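Local coordinates for protein beta-glucuronidase (uncultured Clostridium sp., PDB 6U7J) that probably hydrolyses beta-D-glucuronide conjugates, including those of estrogens, as a gut microbial glycoside hydrolase of family 2, at residues Leu389-His392 / Lys393-Leu396; Phe429-Val432 / Thr433-Ile436. All blocks are in the same frame, centred on the assembly; numbering follows the deposited sequence.

Contact 1. Residues Leu389-His392 / Lys393-Leu396; sequences LAYH and KQVL
Val-395 sets its CG2 methyl over one face of the Tyr-391 ring, one turn back on helix 386-403 of the TIM barrel domain. The methyl carbon CG2 lies 3.8 Å from the ring centroid, a CH-pi contact 25° off the ring normal. It is displaced toward the phenol end, 3.4 Å from Tyr-391 CZ. Chi1 of Tyr-391 (177°) turns the ring toward the carbonyl side of its own residue, which brings it over the following turn. At the ring's edge, near its plane, stands Gln-394 OE1, 3.9 Å from Tyr-391 CD1, with the amide plane 81° from the ring. On another side of the helix, CE of Lys-393 crosses the CD1 branch of Leu-389 at 4.0 Å, and its NZ forms a salt bridge with Glu-431. Beneath lie successive i to i+4 backbone bonds, among them Val-395 N to Tyr-391 O at 2.9 Å. Further out, Tyr-391 OH bonds to the carbonyl of Lys-118, whose ammonium group also makes a cation-pi contact with the ring; Tyr-428 OH and Ile-414 O satisfy the His-392 nitrogens. Hydroxyl bond, methyl and cation together probably limit how far the buried phenol can turn.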
ATOM      1  N   LEU B 389      10.945 -44.048   2.530  1.00 35.01           N
ATOM      2  CA  LEU B 389      10.291 -44.778   1.449  1.00 34.77           C
ATOM      3  C   LEU B 389       9.080 -45.557   1.956  1.00 35.15           C
ATOM      4  O   LEU B 389       8.001 -45.515   1.349  1.00 35.78           O
ATOM      5  CB  LEU B 389      11.309 -45.703   0.773  1.00 36.92           C
ATOM      6  CG  LEU B 389      10.802 -46.647  -0.327  1.00 43.26           C
ATOM      7  CD1 LEU B 389       9.961 -45.890  -1.320  1.00 37.87           C
ATOM      8  CD2 LEU B 389      11.966 -47.349  -1.030  1.00 37.25           C
ATOM      9  N   ALA B 390       9.239 -46.289   3.064  1.00 36.03           N
ATOM     10  CA  ALA B 390       8.114 -47.059   3.589  1.00 35.37           C
ATOM     11  C   ALA B 390       7.007 -46.132   4.074  1.00 38.36           C
ATOM     12  O   ALA B 390       5.820 -46.396   3.839  1.00 35.06           O
ATOM     13  CB  ALA B 390       8.573 -47.986   4.712  1.00 37.06           C
ATOM     14  N   TYR B 391       7.381 -45.012   4.710  1.00 37.97           N
ATOM     15  CA  TYR B 391       6.367 -44.067   5.164  1.00 37.02           C
ATOM     16  C   TYR B 391       5.684 -43.394   3.970  1.00 34.98           C
ATOM     17  O   TYR B 391       4.465 -43.184   3.976  1.00 37.35           O
ATOM     18  CB  TYR B 391       6.999 -43.045   6.116  1.00 33.08           C
ATOM     19  CG  TYR B 391       6.008 -42.005   6.566  1.00 36.07           C
ATOM     20  CD1 TYR B 391       4.921 -42.362   7.349  1.00 34.56           C
ATOM     21  CD2 TYR B 391       6.133 -40.671   6.164  1.00 33.42           C
ATOM     22  CE1 TYR B 391       3.996 -41.432   7.743  1.00 36.73           C
ATOM     23  CE2 TYR B 391       5.216 -39.723   6.562  1.00 33.01           C
ATOM     24  CZ  TYR B 391       4.149 -40.111   7.347  1.00 37.26           C
ATOM     25  OH  TYR B 391       3.221 -39.191   7.738  1.00 37.64           O
ATOM     26  N   HIS B 392       6.450 -43.109   2.918  1.00 34.07           N
ATOM     27  CA  HIS B 392       5.904 -42.520   1.695  1.00 33.84           C
ATOM     28  C   HIS B 392       4.847 -43.431   1.065  1.00 37.26           C
ATOM     29  O   HIS B 392       3.768 -42.973   0.664  1.00 35.12           O
ATOM     30  CB  HIS B 392       7.070 -42.257   0.740  1.00 33.00           C
ATOM     31  CG  HIS B 392       6.759 -41.363  -0.423  1.00 34.34           C
ATOM     32  ND1 HIS B 392       7.753 -40.801  -1.196  1.00 31.95           N
ATOM     33  CD2 HIS B 392       5.588 -40.962  -0.968  1.00 34.77           C
ATOM     34  CE1 HIS B 392       7.209 -40.082  -2.159  1.00 32.92           C
ATOM     35  NE2 HIS B 392       5.896 -40.150  -2.037  1.00 35.49           N
ATOM     36  N   LYS B 393       5.137 -44.735   0.974  1.00 36.89           N
ATOM     37  CA  LYS B 393       4.129 -45.687   0.505  1.00 36.13           C
ATOM     38  C   LYS B 393       2.902 -45.694   1.414  1.00 37.16           C
ATOM     39  O   LYS B 393       1.761 -45.737   0.936  1.00 35.61           O
ATOM     40  CB  LYS B 393       4.715 -47.099   0.430  1.00 38.56           C
ATOM     41  CG  LYS B 393       5.875 -47.281  -0.525  1.00 39.14           C
ATOM     42  CD  LYS B 393       6.125 -48.770  -0.732  1.00 41.98           C
ATOM     43  CE  LYS B 393       7.588 -49.074  -0.947  1.00 48.60           C
ATOM     44  NZ  LYS B 393       7.827 -50.551  -0.984  1.00 53.57           N
ATOM     45  N   GLN B 394       3.115 -45.658   2.731  1.00 35.04           N
ATOM     46  CA  GLN B 394       1.973 -45.682   3.638  1.00 35.70           C
ATOM     47  C   GLN B 394       1.099 -44.440   3.480  1.00 36.08           C
ATOM     48  O   GLN B 394      -0.129 -44.526   3.601  1.00 31.74           O
ATOM     49  CB  GLN B 394       2.453 -45.833   5.080  1.00 34.02           C
ATOM     50  CG  GLN B 394       3.223 -47.125   5.310  1.00 43.76           C
ATOM     51  CD  GLN B 394       3.830 -47.213   6.701  1.00 49.33           C
ATOM     52  OE1 GLN B 394       4.118 -46.190   7.335  1.00 49.00           O
ATOM     53  NE2 GLN B 394       4.028 -48.440   7.189  1.00 45.79           N
ATOM     54  N   VAL B 395       1.699 -43.270   3.222  1.00 33.83           N
ATOM     55  CA  VAL B 395       0.863 -42.079   3.057  1.00 33.15           C
ATOM     56  C   VAL B 395       0.085 -42.159   1.747  1.00 30.11           C
ATOM     57  O   VAL B 395      -1.073 -41.724   1.671  1.00 28.69           O
ATOM     58  CB  VAL B 395       1.721 -40.804   3.154  1.00 39.05           C
ATOM     59  CG1 VAL B 395       0.940 -39.580   2.685  1.00 37.33           C
ATOM     60  CG2 VAL B 395       2.193 -40.608   4.592  1.00 38.07           C
ATOM     61  N   LEU B 396       0.679 -42.756   0.714  1.00 34.52           N
ATOM     62  CA  LEU B 396      -0.052 -43.007  -0.528  1.00 31.87           C
ATOM     63  C   LEU B 396      -1.216 -43.966  -0.311  1.00 37.05           C
ATOM     64  O   LEU B 396      -2.305 -43.779  -0.876  1.00 35.83           O
ATOM     65  CB  LEU B 396       0.898 -43.570  -1.569  1.00 32.42           C
ATOM     66  CG  LEU B 396       1.717 -42.503  -2.279  1.00 37.27           C
ATOM     67  CD1 LEU B 396       2.885 -43.190  -2.932  1.00 36.94           C
ATOM     68  CD2 LEU B 396       0.854 -41.739  -3.316  1.00 28.53           C
TER

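Contact 2. Residues Phe429-Val432 / Thr433-Ile436; sequences FEEV and TKYI
Phe-429 O receives the backbone N-H of Thr-433 at 2.8 Å and also has that residue's hydroxyl, OG1, only 2.6 Å away. The same OG1 lies 3.0 Å from Glu-430 O, so its single proton has two carbonyls to choose between. A chi1 of 45° places OG1 between the backbone N and the carbonyl carbon of Thr-433, folding the hydroxyl back against the preceding turn, where the helix itself meets the polar need of a buried side chain. On the outer surface, Lys-434 runs alongside Glu-430 in the same direction, CD to CG at 3.9 Å, then bends at chi3 and chi4. Its NZ stays 4.3 Å from Glu-431 OE2, beyond salt-bridge range, and the attraction there is probably weak. Glu-431 has its stronger partner in Lys-393 of helix 386-403, whose NZ forms a salt bridge with OE1. Backbone bonds continue the helix, as from Ile-436 N to Val-432 O at 3.1 Å. Within the beta-alpha-beta unit of strand 409-416, helix 424-439 and strand 445-449, Val-432 and Thr-433 rest on Ile-414 and Ile-436 on Trp-412, both of strand 409-416, while Val-432 and Tyr-435 also pack against helix 386-403.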
ATOM      1  N   PHE B 429      11.974 -43.735  -6.378  1.00 37.15           N
ATOM      2  CA  PHE B 429      10.717 -43.392  -7.017  1.00 38.05           C
ATOM      3  C   PHE B 429      10.172 -44.517  -7.874  1.00 37.69           C
ATOM      4  O   PHE B 429       8.958 -44.572  -8.092  1.00 38.80           O
ATOM      5  CB  PHE B 429      10.893 -42.088  -7.803  1.00 36.72           C
ATOM      6  CG  PHE B 429      10.998 -40.888  -6.896  1.00 33.77           C
ATOM      7  CD1 PHE B 429       9.863 -40.365  -6.292  1.00 37.31           C
ATOM      8  CD2 PHE B 429      12.226 -40.356  -6.572  1.00 33.97           C
ATOM      9  CE1 PHE B 429       9.949 -39.279  -5.419  1.00 37.60           C
ATOM     10  CE2 PHE B 429      12.328 -39.275  -5.703  1.00 37.99           C
ATOM     11  CZ  PHE B 429      11.180 -38.736  -5.127  1.00 36.67           C
ATOM     12  N   GLU B 430      11.023 -45.431  -8.344  1.00 41.19           N
ATOM     13  CA  GLU B 430      10.496 -46.622  -9.001  1.00 42.75           C
ATOM     14  C   GLU B 430       9.682 -47.454  -8.030  1.00 44.83           C
ATOM     15  O   GLU B 430       8.590 -47.932  -8.370  1.00 46.89           O
ATOM     16  CB  GLU B 430      11.619 -47.475  -9.583  1.00 46.15           C
ATOM     17  CG  GLU B 430      11.071 -48.571 -10.478  1.00 48.75           C
ATOM     18  CD  GLU B 430      12.106 -49.608 -10.837  1.00 57.19           C
ATOM     19  OE1 GLU B 430      11.903 -50.329 -11.841  1.00 60.82           O
ATOM     20  OE2 GLU B 430      13.120 -49.703 -10.117  1.00 64.49           O
ATOM     21  N   GLU B 431      10.199 -47.634  -6.810  1.00 41.74           N
ATOM     22  CA  GLU B 431       9.427 -48.296  -5.770  1.00 39.29           C
ATOM     23  C   GLU B 431       8.120 -47.557  -5.507  1.00 41.33           C
ATOM     24  O   GLU B 431       7.043 -48.164  -5.485  1.00 40.19           O
ATOM     25  CB  GLU B 431      10.261 -48.401  -4.496  1.00 40.33           C
ATOM     26  CG  GLU B 431      10.897 -49.763  -4.303  1.00 52.57           C
ATOM     27  CD  GLU B 431       9.873 -50.884  -4.399  1.00 55.81           C
ATOM     28  OE1 GLU B 431       8.987 -50.965  -3.516  1.00 57.71           O
ATOM     29  OE2 GLU B 431       9.939 -51.665  -5.374  1.00 58.49           O
ATOM     30  N   VAL B 432       8.192 -46.231  -5.323  1.00 40.78           N
ATOM     31  CA  VAL B 432       6.986 -45.475  -4.996  1.00 39.34           C
ATOM     32  C   VAL B 432       5.972 -45.587  -6.122  1.00 35.26           C
ATOM     33  O   VAL B 432       4.785 -45.839  -5.887  1.00 34.69           O
ATOM     34  CB  VAL B 432       7.316 -44.002  -4.690  1.00 37.26           C
ATOM     35  CG1 VAL B 432       6.028 -43.218  -4.468  1.00 38.28           C
ATOM     36  CG2 VAL B 432       8.187 -43.883  -3.467  1.00 38.28           C
ATOM     37  N   THR B 433       6.425 -45.410  -7.367  1.00 37.72           N
ATOM     38  CA  THR B 433       5.486 -45.418  -8.488  1.00 40.37           C
ATOM     39  C   THR B 433       4.843 -46.791  -8.660  1.00 39.06           C
ATOM     40  O   THR B 433       3.628 -46.895  -8.864  1.00 40.39           O
ATOM     41  CB  THR B 433       6.186 -44.995  -9.778  1.00 42.20           C
ATOM     42  OG1 THR B 433       7.443 -45.673  -9.884  1.00 45.85           O
ATOM     43  CG2 THR B 433       6.424 -43.503  -9.791  1.00 38.80           C
ATOM     44  N   LYS B 434       5.637 -47.857  -8.557  1.00 40.31           N
ATOM     45  CA  LYS B 434       5.071 -49.199  -8.644  1.00 42.45           C
ATOM     46  C   LYS B 434       4.032 -49.436  -7.557  1.00 38.51           C
ATOM     47  O   LYS B 434       2.997 -50.064  -7.808  1.00 38.38           O
ATOM     48  CB  LYS B 434       6.184 -50.237  -8.564  1.00 45.67           C
ATOM     49  CG  LYS B 434       6.820 -50.509  -9.921  1.00 50.30           C
ATOM     50  CD  LYS B 434       8.183 -51.171  -9.818  1.00 53.01           C
ATOM     51  CE  LYS B 434       8.330 -51.955  -8.538  1.00 55.03           C
ATOM     52  NZ  LYS B 434       7.384 -53.106  -8.506  1.00 61.95           N
ATOM     53  N   TYR B 435       4.263 -48.901  -6.355  1.00 36.61           N
ATOM     54  CA  TYR B 435       3.313 -49.135  -5.267  1.00 35.59           C
ATOM     55  C   TYR B 435       1.974 -48.444  -5.521  1.00 39.48           C
ATOM     56  O   TYR B 435       0.916 -49.024  -5.250  1.00 37.79           O
ATOM     57  CB  TYR B 435       3.898 -48.679  -3.931  1.00 37.93           C
ATOM     58  CG  TYR B 435       2.971 -48.971  -2.782  1.00 41.77           C
ATOM     59  CD1 TYR B 435       2.250 -47.951  -2.163  1.00 39.77           C
ATOM     60  CD2 TYR B 435       2.782 -50.282  -2.333  1.00 41.09           C
ATOM     61  CE1 TYR B 435       1.384 -48.224  -1.109  1.00 38.55           C
ATOM     62  CE2 TYR B 435       1.917 -50.565  -1.281  1.00 42.79           C
ATOM     63  CZ  TYR B 435       1.224 -49.530  -0.673  1.00 41.52           C
ATOM     64  OH  TYR B 435       0.363 -49.807   0.358  1.00 46.87           O
ATOM     65  N   ILE B 436       1.989 -47.203  -6.026  1.00 37.59           N
ATOM     66  CA  ILE B 436       0.721 -46.499  -6.224  1.00 35.25           C
ATOM     67  C   ILE B 436      -0.015 -47.085  -7.417  1.00 35.07           C
ATOM     68  O   ILE B 436      -1.253 -47.108  -7.445  1.00 36.10           O
ATOM     69  CB  ILE B 436       0.942 -44.970  -6.364  1.00 33.83           C
ATOM     70  CG1 ILE B 436      -0.373 -44.230  -6.619  1.00 32.66           C
ATOM     71  CG2 ILE B 436       1.912 -44.641  -7.476  1.00 34.44           C
ATOM     72  CD1 ILE B 436      -1.431 -44.391  -5.518  1.00 33.10           C
TER

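In the fold
Contact 1, on helix 386-403, precedes contact 2, on helix 424-439, with strand 409-416 between them in the chain; their centres are about 10 Å apart. Both belong to the family 2 TIM barrel domain, whose parallel strands include 409-416 and 445-449. The two helices meet directly: Lys-393 NZ forms a salt bridge with Glu-431 OE1 at 2.8 Å, Leu-389 CD1 packs on Val-432 CG2 at 3.4 Å, and Leu-396 CD1 reaches Val-432 CG1 at 3.5 Å. Val-432 therefore sits between two leucines of the neighbouring helix. Contact 1 also faces loop residues Leu-122 and Leu-152 of the sugar-binding domain, so it links the barrel to that domain.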